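Local structure of HI1317 (1JOV) at residues 91-99 with 111-122; 158-169 with 180-188. The protein probably interconverts the alpha and beta anomers of D-glucose 6-phosphate, within a galactose mutarotase-like beta fold. All coordinates share one frame; numbering follows the deposited sequence.

Interaction 1 (91-99 with 111-122); sequences ARIRLWQLS and EFELFSDLNIIE. With SO4 (sulfate ion), chain B.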
# COMPACT_ATOMS: atom_id res chain seq x y z
N ALA A 91 -10.20 -0.30 8.74
CA ALA A 91 -10.35 -0.58 7.35
C ALA A 91 -9.60 -1.85 6.87
O ALA A 91 -10.12 -2.59 6.04
CB ALA A 91 -9.87 0.61 6.52
N ARG A 92 -8.42 -2.08 7.39
CA ARG A 92 -7.57 -3.09 6.81
C ARG A 92 -7.89 -4.52 7.35
O ARG A 92 -7.32 -5.50 6.87
CB ARG A 92 -6.12 -2.73 7.11
CG ARG A 92 -5.73 -2.83 8.62
CD ARG A 92 -4.28 -2.48 8.77
NE ARG A 92 -3.91 -2.52 10.21
CZ ARG A 92 -2.67 -2.71 10.69
NH1 ARG A 92 -1.64 -2.86 9.90
NH2 ARG A 92 -2.50 -2.67 12.04
N ILE A 93 -8.76 -4.53 8.35
CA ILE A 93 -9.27 -5.77 8.95
C ILE A 93 -10.72 -6.13 8.72
O ILE A 93 -11.25 -7.04 9.38
CB ILE A 93 -8.95 -5.78 10.44
CG1 ILE A 93 -9.52 -4.60 11.15
CG2 ILE A 93 -7.50 -5.93 10.54
CD1 ILE A 93 -9.52 -4.73 12.80
N ARG A 94 -11.39 -5.42 7.81
CA ARG A 94 -12.79 -5.58 7.48
C ARG A 94 -12.91 -5.96 5.96
O ARG A 94 -12.02 -5.68 5.22
CB ARG A 94 -13.57 -4.30 7.70
CG ARG A 94 -13.66 -3.91 9.19
CD ARG A 94 -14.03 -2.39 9.51
NE ARG A 94 -15.27 -1.97 8.89
CZ ARG A 94 -15.66 -0.71 8.75
NH1 ARG A 94 -14.88 0.29 9.20
NH2 ARG A 94 -16.84 -0.44 8.15
N LEU A 95 -13.88 -6.78 5.63
CA LEU A 95 -14.08 -7.23 4.27
C LEU A 95 -14.73 -6.07 3.51
O LEU A 95 -15.74 -5.51 3.94
CB LEU A 95 -15.15 -8.37 4.17
CG LEU A 95 -14.43 -9.64 4.48
CD1 LEU A 95 -15.46 -10.76 4.83
CD2 LEU A 95 -13.65 -10.00 3.29
N TRP A 96 -14.14 -5.78 2.37
CA TRP A 96 -14.77 -4.87 1.39
C TRP A 96 -15.45 -5.68 0.26
O TRP A 96 -15.10 -6.87 0.05
CB TRP A 96 -13.69 -3.99 0.80
CG TRP A 96 -12.97 -3.09 1.78
CD1 TRP A 96 -12.33 -3.40 3.02
CD2 TRP A 96 -12.68 -1.69 1.54
NE1 TRP A 96 -11.77 -2.26 3.53
CE2 TRP A 96 -11.99 -1.21 2.64
CE3 TRP A 96 -13.05 -0.81 0.53
CZ2 TRP A 96 -11.49 0.09 2.71
CZ3 TRP A 96 -12.61 0.54 0.58
CH2 TRP A 96 -11.87 1.00 1.72
N GLN A 97 -16.28 -5.01 -0.54
CA GLN A 97 -16.90 -5.66 -1.67
C GLN A 97 -16.35 -5.09 -2.97
O GLN A 97 -16.02 -3.93 -3.07
CB GLN A 97 -18.40 -5.41 -1.64
CG GLN A 97 -19.14 -6.28 -0.56
CD GLN A 97 -18.81 -5.83 0.84
OE1 GLN A 97 -18.47 -6.67 1.74
NE2 GLN A 97 -18.89 -4.53 1.08
N LEU A 98 -16.26 -5.95 -4.01
CA LEU A 98 -15.86 -5.50 -5.36
C LEU A 98 -17.16 -4.95 -5.98
O LEU A 98 -18.14 -5.71 -6.21
CB LEU A 98 -15.39 -6.69 -6.15
CG LEU A 98 -15.08 -6.38 -7.62
CD1 LEU A 98 -13.81 -5.55 -7.80
CD2 LEU A 98 -14.91 -7.73 -8.37
N SER A 99 -17.25 -3.63 -6.15
CA SER A 99 -18.49 -3.04 -6.63
C SER A 99 -18.47 -2.76 -8.12
O SER A 99 -19.49 -2.52 -8.75
CB SER A 99 -18.66 -1.74 -5.84
OG SER A 99 -17.51 -1.00 -5.88
N GLU A 111 -13.10 -1.38 -8.50
CA GLU A 111 -13.57 -0.46 -7.42
C GLU A 111 -14.03 -1.34 -6.29
O GLU A 111 -14.66 -2.35 -6.53
CB GLU A 111 -14.75 0.47 -7.82
CG GLU A 111 -14.23 1.38 -8.95
CD GLU A 111 -15.27 2.41 -9.38
OE1 GLU A 111 -16.34 2.51 -8.72
OE2 GLU A 111 -15.03 3.11 -10.40
N PHE A 112 -13.69 -0.95 -5.09
CA PHE A 112 -14.05 -1.65 -3.86
C PHE A 112 -14.79 -0.71 -2.98
O PHE A 112 -14.52 0.49 -2.97
CB PHE A 112 -12.76 -2.13 -3.18
CG PHE A 112 -12.00 -3.09 -4.06
CD1 PHE A 112 -12.33 -4.42 -4.04
CD2 PHE A 112 -10.99 -2.63 -4.91
CE1 PHE A 112 -11.64 -5.31 -4.83
CE2 PHE A 112 -10.30 -3.54 -5.71
CZ PHE A 112 -10.63 -4.86 -5.67
N GLU A 113 -15.75 -1.20 -2.19
CA GLU A 113 -16.42 -0.30 -1.24
C GLU A 113 -16.46 -0.95 0.18
O GLU A 113 -16.47 -2.20 0.27
CB GLU A 113 -17.85 -0.03 -1.68
CG GLU A 113 -17.85 0.83 -3.00
CD GLU A 113 -19.21 0.90 -3.63
OE1 GLU A 113 -19.86 -0.17 -3.68
OE2 GLU A 113 -19.63 2.00 -4.01
N LEU A 114 -16.44 -0.09 1.18
CA LEU A 114 -16.50 -0.50 2.59
C LEU A 114 -17.79 0.09 3.16
O LEU A 114 -18.11 1.30 2.94
CB LEU A 114 -15.33 0.09 3.40
CG LEU A 114 -15.37 -0.21 4.92
CD1 LEU A 114 -15.33 -1.71 5.03
CD2 LEU A 114 -14.17 0.53 5.54
N PHE A 115 -18.59 -0.75 3.81
CA PHE A 115 -19.88 -0.33 4.38
C PHE A 115 -19.94 -0.48 5.87
O PHE A 115 -19.30 -1.37 6.47
CB PHE A 115 -21.02 -1.13 3.76
CG PHE A 115 -21.23 -0.89 2.30
CD1 PHE A 115 -22.02 0.20 1.83
CD2 PHE A 115 -20.66 -1.75 1.39
CE1 PHE A 115 -22.14 0.43 0.49
CE2 PHE A 115 -20.79 -1.54 0.07
CZ PHE A 115 -21.50 -0.44 -0.41
N SER A 116 -20.70 0.40 6.50
CA SER A 116 -20.92 0.45 7.90
C SER A 116 -21.87 -0.62 8.24
O SER A 116 -22.53 -1.22 7.38
CB SER A 116 -21.58 1.77 8.33
OG SER A 116 -22.93 1.81 7.92
N ASP A 117 -21.93 -0.88 9.53
CA ASP A 117 -22.84 -1.89 9.98
C ASP A 117 -24.31 -1.48 9.80
O ASP A 117 -25.14 -2.33 9.98
CB ASP A 117 -22.57 -2.23 11.45
CG ASP A 117 -22.89 -1.08 12.38
OD1 ASP A 117 -22.95 0.07 11.85
OD2 ASP A 117 -23.09 -1.23 13.62
N LEU A 118 -24.57 -0.23 9.41
CA LEU A 118 -25.92 0.28 9.16
C LEU A 118 -26.19 0.30 7.62
O LEU A 118 -27.12 0.97 7.16
CB LEU A 118 -26.15 1.65 9.79
CG LEU A 118 -26.15 1.64 11.33
CD1 LEU A 118 -26.32 3.06 11.81
CD2 LEU A 118 -27.34 0.83 11.66
N ASN A 119 -25.29 -0.36 6.87
CA ASN A 119 -25.46 -0.54 5.42
C ASN A 119 -25.33 0.73 4.62
O ASN A 119 -25.96 0.83 3.55
CB ASN A 119 -26.81 -1.27 5.16
CG ASN A 119 -26.82 -2.68 5.79
OD1 ASN A 119 -26.06 -3.56 5.39
ND2 ASN A 119 -27.60 -2.85 6.86
N ILE A 120 -24.56 1.69 5.15
CA ILE A 120 -24.32 2.97 4.44
C ILE A 120 -22.82 2.97 4.04
O ILE A 120 -21.97 2.58 4.85
CB ILE A 120 -24.57 4.16 5.37
CG1 ILE A 120 -26.07 4.13 5.70
CG2 ILE A 120 -24.18 5.45 4.62
CD1 ILE A 120 -26.48 5.13 6.80
N ILE A 121 -22.52 3.42 2.82
CA ILE A 121 -21.15 3.51 2.32
C ILE A 121 -20.26 4.21 3.38
O ILE A 121 -20.71 5.19 3.99
CB ILE A 121 -21.06 4.28 0.97
CG1 ILE A 121 -19.61 4.29 0.48
CG2 ILE A 121 -21.59 5.70 1.08
CD1 ILE A 121 -19.13 2.94 -0.01
N GLU A 122 -19.02 3.70 3.61
CA GLU A 122 -18.09 4.36 4.49
C GLU A 122 -16.83 4.86 3.71
O GLU A 122 -16.29 5.91 4.00
CB GLU A 122 -17.68 3.43 5.65
CG GLU A 122 -16.72 4.10 6.60
CD GLU A 122 -16.51 3.12 7.79
OE1 GLU A 122 -17.51 2.41 8.20
OE2 GLU A 122 -15.37 3.00 8.28
S SO4 B . 1.15 -3.22 12.49
O1 SO4 B . 0.96 -3.42 11.07
O2 SO4 B . 1.34 -1.81 12.65
O3 SO4 B . 2.32 -3.96 13.01
O4 SO4 B . 0.03 -3.75 13.21
O HOH W 1 -17.86 -3.45 7.58
O HOH W 2 -17.92 -3.58 3.44
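Gln-97 and Glu-113 pair in the antiparallel beta hairpin of strands 97-104 and 107-115, at one margin of the large sheet of this mutarotase-like fold. The backbone does the zipping: Gln-97 N reaches Glu-113 O at 2.9 Å, Glu-113 N returns to Gln-97 O, and Ser-99 N takes Glu-111 O. Leu-98 and Phe-112 form the next, non-hydrogen-bonded pair, with Leu-98 CD1 resting 3.7 Å from Phe-112 CE1 and Leu-24 touching both side chains.

The apolar contact centres on Trp-96. Leu-114 CB sits over the middle of its six-membered ring in a CH-pi contact, 3.6 Å from the centroid and 7° off the normal. What fixes the indole's rotation is its own N-H: Trp-96 NE1 bonds Ala-91 O at 3.0 Å, and that oxygen lies in the plane of the indole.

Charge gathers where 111-115 turns back into 121-129. Arg-94 holds Glu-122 end-on in a salt bridge, NH1 to OE2 and NH2 to OE1, with guanidinium and carboxylate planes 49° apart. A bend at chi3 (56°) brings the arginine head across Leu-114, whose CD2 lies over one guanidinium face, while Thr-90 OG1 also bonds NH1. One water bridges Arg-94 NE and Phe-115 O; another joins Leu-95 O, Gln-97 NE2 and Phe-115 N. Away from the hairpin, Arg-92 NH1 and NH2 bond two oxygens of a sulfate, probably from the crystallisation liquor, which Arg-70 also holds. Arg-94 NH2 makes a second bond, to Phe-115 O at 3.1 Å, approaching from above the carbonyl plane while that oxygen stays within the guanidinium plane.

Interaction 2 (158-169 with 180-188); sequences INQVEVQGLPET and NVPSPRHIS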
# COMPACT_ATOMS: atom_id res chain seq x y z
N ILE A 158 17.82 -3.92 0.88
CA ILE A 158 17.69 -2.63 1.55
C ILE A 158 19.02 -1.85 1.52
O ILE A 158 18.98 -0.65 1.50
CB ILE A 158 17.17 -2.75 2.99
CG1 ILE A 158 16.81 -1.36 3.52
CG2 ILE A 158 18.19 -3.45 3.88
CD1 ILE A 158 15.85 -0.58 2.62
N ASN A 159 20.16 -2.51 1.36
CA ASN A 159 21.42 -1.77 1.31
C ASN A 159 21.77 -1.08 0.01
O ASN A 159 22.68 -0.25 -0.04
CB ASN A 159 22.56 -2.66 1.76
CG ASN A 159 22.32 -3.17 3.10
OD1 ASN A 159 21.95 -2.40 3.98
ND2 ASN A 159 22.49 -4.47 3.29
N GLN A 160 21.01 -1.40 -1.03
CA GLN A 160 21.27 -0.92 -2.33
C GLN A 160 20.13 -0.03 -2.80
O GLN A 160 19.99 0.12 -3.99
CB GLN A 160 21.49 -2.11 -3.30
CG GLN A 160 22.78 -2.92 -3.07
CD GLN A 160 22.98 -4.09 -4.04
OE1 GLN A 160 23.62 -3.93 -5.08
NE2 GLN A 160 22.45 -5.26 -3.70
N VAL A 161 19.37 0.63 -1.89
CA VAL A 161 18.28 1.50 -2.34
C VAL A 161 18.54 3.00 -2.03
O VAL A 161 19.08 3.33 -0.98
CB VAL A 161 16.95 1.06 -1.68
CG1 VAL A 161 15.90 2.14 -1.86
CG2 VAL A 161 16.48 -0.26 -2.27
N GLU A 162 18.12 3.91 -2.94
CA GLU A 162 18.12 5.32 -2.54
C GLU A 162 16.73 5.82 -2.78
O GLU A 162 16.09 5.48 -3.77
CB GLU A 162 19.11 6.23 -3.29
CG GLU A 162 20.53 5.72 -3.40
CD GLU A 162 21.35 6.53 -4.41
OE1 GLU A 162 21.11 7.77 -4.55
OE2 GLU A 162 22.22 5.97 -5.10
N VAL A 163 16.34 6.72 -1.88
CA VAL A 163 15.06 7.35 -1.89
C VAL A 163 15.29 8.79 -2.35
O VAL A 163 15.95 9.56 -1.66
CB VAL A 163 14.44 7.32 -0.52
CG1 VAL A 163 13.02 7.76 -0.69
CG2 VAL A 163 14.39 5.86 0.07
N GLN A 164 14.80 9.10 -3.52
CA GLN A 164 14.94 10.41 -4.13
C GLN A 164 13.71 11.29 -3.99
O GLN A 164 12.57 10.80 -4.08
CB GLN A 164 15.21 10.25 -5.61
CG GLN A 164 16.22 9.17 -6.00
CD GLN A 164 16.41 9.04 -7.52
OE1 GLN A 164 17.53 8.82 -8.00
NE2 GLN A 164 15.31 9.16 -8.27
N GLY A 165 13.93 12.59 -3.79
CA GLY A 165 12.81 13.52 -3.79
C GLY A 165 12.14 13.90 -2.49
O GLY A 165 11.26 14.74 -2.50
N LEU A 166 12.57 13.34 -1.36
CA LEU A 166 12.00 13.79 -0.10
C LEU A 166 12.75 15.02 0.48
O LEU A 166 13.86 15.32 0.06
CB LEU A 166 11.95 12.60 0.89
CG LEU A 166 10.91 11.50 0.56
CD1 LEU A 166 11.10 10.29 1.47
CD2 LEU A 166 9.49 12.06 0.70
N PRO A 167 12.15 15.71 1.44
CA PRO A 167 12.69 16.96 1.99
C PRO A 167 14.02 16.61 2.70
O PRO A 167 14.35 15.41 2.82
CB PRO A 167 11.68 17.26 3.09
CG PRO A 167 10.36 16.94 2.45
CD PRO A 167 10.62 15.73 1.54
N GLU A 168 14.75 17.63 3.18
CA GLU A 168 15.98 17.38 3.90
C GLU A 168 15.72 17.44 5.41
O GLU A 168 16.64 17.50 6.20
CB GLU A 168 17.09 18.33 3.46
CG GLU A 168 17.32 18.38 1.95
CD GLU A 168 18.62 19.08 1.61
OE1 GLU A 168 19.60 18.81 2.34
OE2 GLU A 168 18.67 19.89 0.64
N THR A 169 14.45 17.44 5.81
CA THR A 169 14.13 17.26 7.20
C THR A 169 12.84 16.39 7.31
O THR A 169 12.04 16.31 6.38
CB THR A 169 13.88 18.62 7.88
OG1 THR A 169 13.42 18.43 9.23
CG2 THR A 169 12.71 19.33 7.31
N ASN A 180 17.35 16.55 10.73
CA ASN A 180 17.77 16.89 9.38
C ASN A 180 18.15 15.64 8.64
O ASN A 180 18.58 14.67 9.27
CB ASN A 180 18.97 17.81 9.48
CG ASN A 180 18.61 19.25 9.19
OD1 ASN A 180 18.88 19.79 8.08
ND2 ASN A 180 17.94 19.89 10.17
N VAL A 181 17.97 15.64 7.30
CA VAL A 181 18.26 14.44 6.49
C VAL A 181 18.65 14.67 5.05
O VAL A 181 18.24 15.63 4.40
CB VAL A 181 17.04 13.50 6.43
CG1 VAL A 181 16.70 12.96 7.82
CG2 VAL A 181 15.84 14.21 5.82
N PRO A 182 19.49 13.75 4.56
CA PRO A 182 20.04 13.68 3.21
C PRO A 182 19.03 13.40 2.10
O PRO A 182 18.03 12.67 2.29
CB PRO A 182 20.99 12.48 3.32
CG PRO A 182 21.32 12.43 4.73
CD PRO A 182 20.02 12.66 5.40
N SER A 183 19.26 13.96 0.93
CA SER A 183 18.40 13.61 -0.18
C SER A 183 19.27 13.56 -1.42
O SER A 183 19.76 14.59 -1.85
CB SER A 183 17.23 14.58 -0.32
OG SER A 183 16.54 14.35 -1.53
N PRO A 184 19.43 12.39 -2.02
CA PRO A 184 18.72 11.15 -1.65
C PRO A 184 19.01 10.62 -0.27
O PRO A 184 19.93 11.10 0.47
CB PRO A 184 19.17 10.17 -2.74
CG PRO A 184 19.61 11.05 -3.88
CD PRO A 184 20.32 12.16 -3.17
N ARG A 185 18.17 9.66 0.14
CA ARG A 185 18.33 9.06 1.45
C ARG A 185 18.55 7.61 1.19
O ARG A 185 17.97 7.07 0.24
CB ARG A 185 17.05 9.18 2.31
CG ARG A 185 17.21 8.60 3.69
CD ARG A 185 16.96 9.62 4.81
NE ARG A 185 17.08 9.07 6.15
CZ ARG A 185 16.15 9.16 7.07
NH1 ARG A 185 14.97 9.75 6.78
NH2 ARG A 185 16.38 8.67 8.27
N HIS A 186 19.36 6.99 2.03
CA HIS A 186 19.62 5.57 1.95
C HIS A 186 19.21 5.09 3.31
O HIS A 186 19.04 5.90 4.22
CB HIS A 186 21.10 5.30 1.62
CG HIS A 186 22.02 5.43 2.80
ND1 HIS A 186 22.92 4.44 3.15
CD2 HIS A 186 22.21 6.44 3.68
CE1 HIS A 186 23.61 4.84 4.20
NE2 HIS A 186 23.19 6.04 4.55
N ILE A 187 19.01 3.78 3.44
CA ILE A 187 18.54 3.16 4.67
C ILE A 187 19.59 2.20 5.20
O ILE A 187 19.87 1.17 4.59
CB ILE A 187 17.23 2.38 4.31
CG1 ILE A 187 16.30 3.24 3.43
CG2 ILE A 187 16.54 1.84 5.53
CD1 ILE A 187 15.47 4.21 4.23
N SER A 188 20.09 2.49 6.39
CA SER A 188 21.15 1.72 6.98
C SER A 188 20.84 1.49 8.41
O SER A 188 21.74 1.28 9.21
CB SER A 188 22.39 2.57 6.92
OG SER A 188 22.15 3.82 7.53
O HOH W 3 19.82 1.96 1.62
O HOH W 4 22.51 0.48 3.99
O HOH W 5 15.02 11.94 -0.56
O HOH W 6 16.58 13.44 -3.85
O HOH W 7 15.23 12.50 2.56
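Strand 161-164, an outermost strand of the eight-stranded antiparallel sheet, is flanked here by the loop 180-188 that leads into strand 191-196. One antiparallel bridge joins them. Val-163 N meets Arg-185 O at 2.7 Å, and Arg-185 N answers to Val-163 O at 2.9 Å. Beyond Arg-185 the link is made through water: one molecule accepts from Ile-187 N and lies within hydrogen-bonding distance of Ile-158 O and Val-161 O, and a second donates to both Asn-159 OD1 and Ile-187 O.

Next to these two waters the contact is apolar. The CD1 methyl of Ile-158 comes 3.7 Å from Ile-187 CB, the two side chains crossing at about a right angle, and Leu-225 and Asn-227 of strand 222-227 also touch Ile-187. With CG1 anti to the backbone N (chi1 -169°), Ile-158 carries its end across to its partner. Pro-184, which follows a cis peptide, lies alongside Glu-162 in the modelled conformer of that side chain, whose carboxylate has a weak, long ion pair with Lys-207.

The two segments then separate around Ser-183, bridged by two waters: one joins Val-163 O, Leu-166 N and Ser-183 OG, another Gly-165 N and the same hydroxyl. They meet again at Val-181, whose N lies 2.5 Å from Glu-168 O, suspiciously short for a hydrogen bond, so its geometry is doubtful. Thr-169 pairs with Asn-180 next to it. Arg-185 turns its end away, Val-181 CG1 lying over one guanidinium face and Tyr-195 OH bonding NH1.

Of these two short antiparallel ladders, shifted by one residue, the Val-163/Arg-185 bridge ties the loop to the sheet margin, and the Thr-169/Asn-180 pair closes the base of the 169-172/177-180 hairpin in this mutarotase-like beta fold.

Overall arrangement
Interactions 1 and 2 involve opposite ends of the same eight-stranded sheet: 97-104 is one outermost strand and 161-164 the other. Their centres stand 36 Å apart, on opposite sides of the chain's centre, and their nearest atoms stay about 19 Å from each other. Interaction 2 is nearer the surface, with 5 of 18 touching residues exposed against 2 of 14 in interaction 1, whose buried part includes Trp-96, Phe-112 and Leu-114. Interaction 1 combines continuous hairpin register with a charged bridge. Interaction 2 relies on short ladders, a small aliphatic contact and bridging waters, without a salt bridge between its segments; it also includes the ends of strands 169-172 and 177-180 of the seven-stranded sheet.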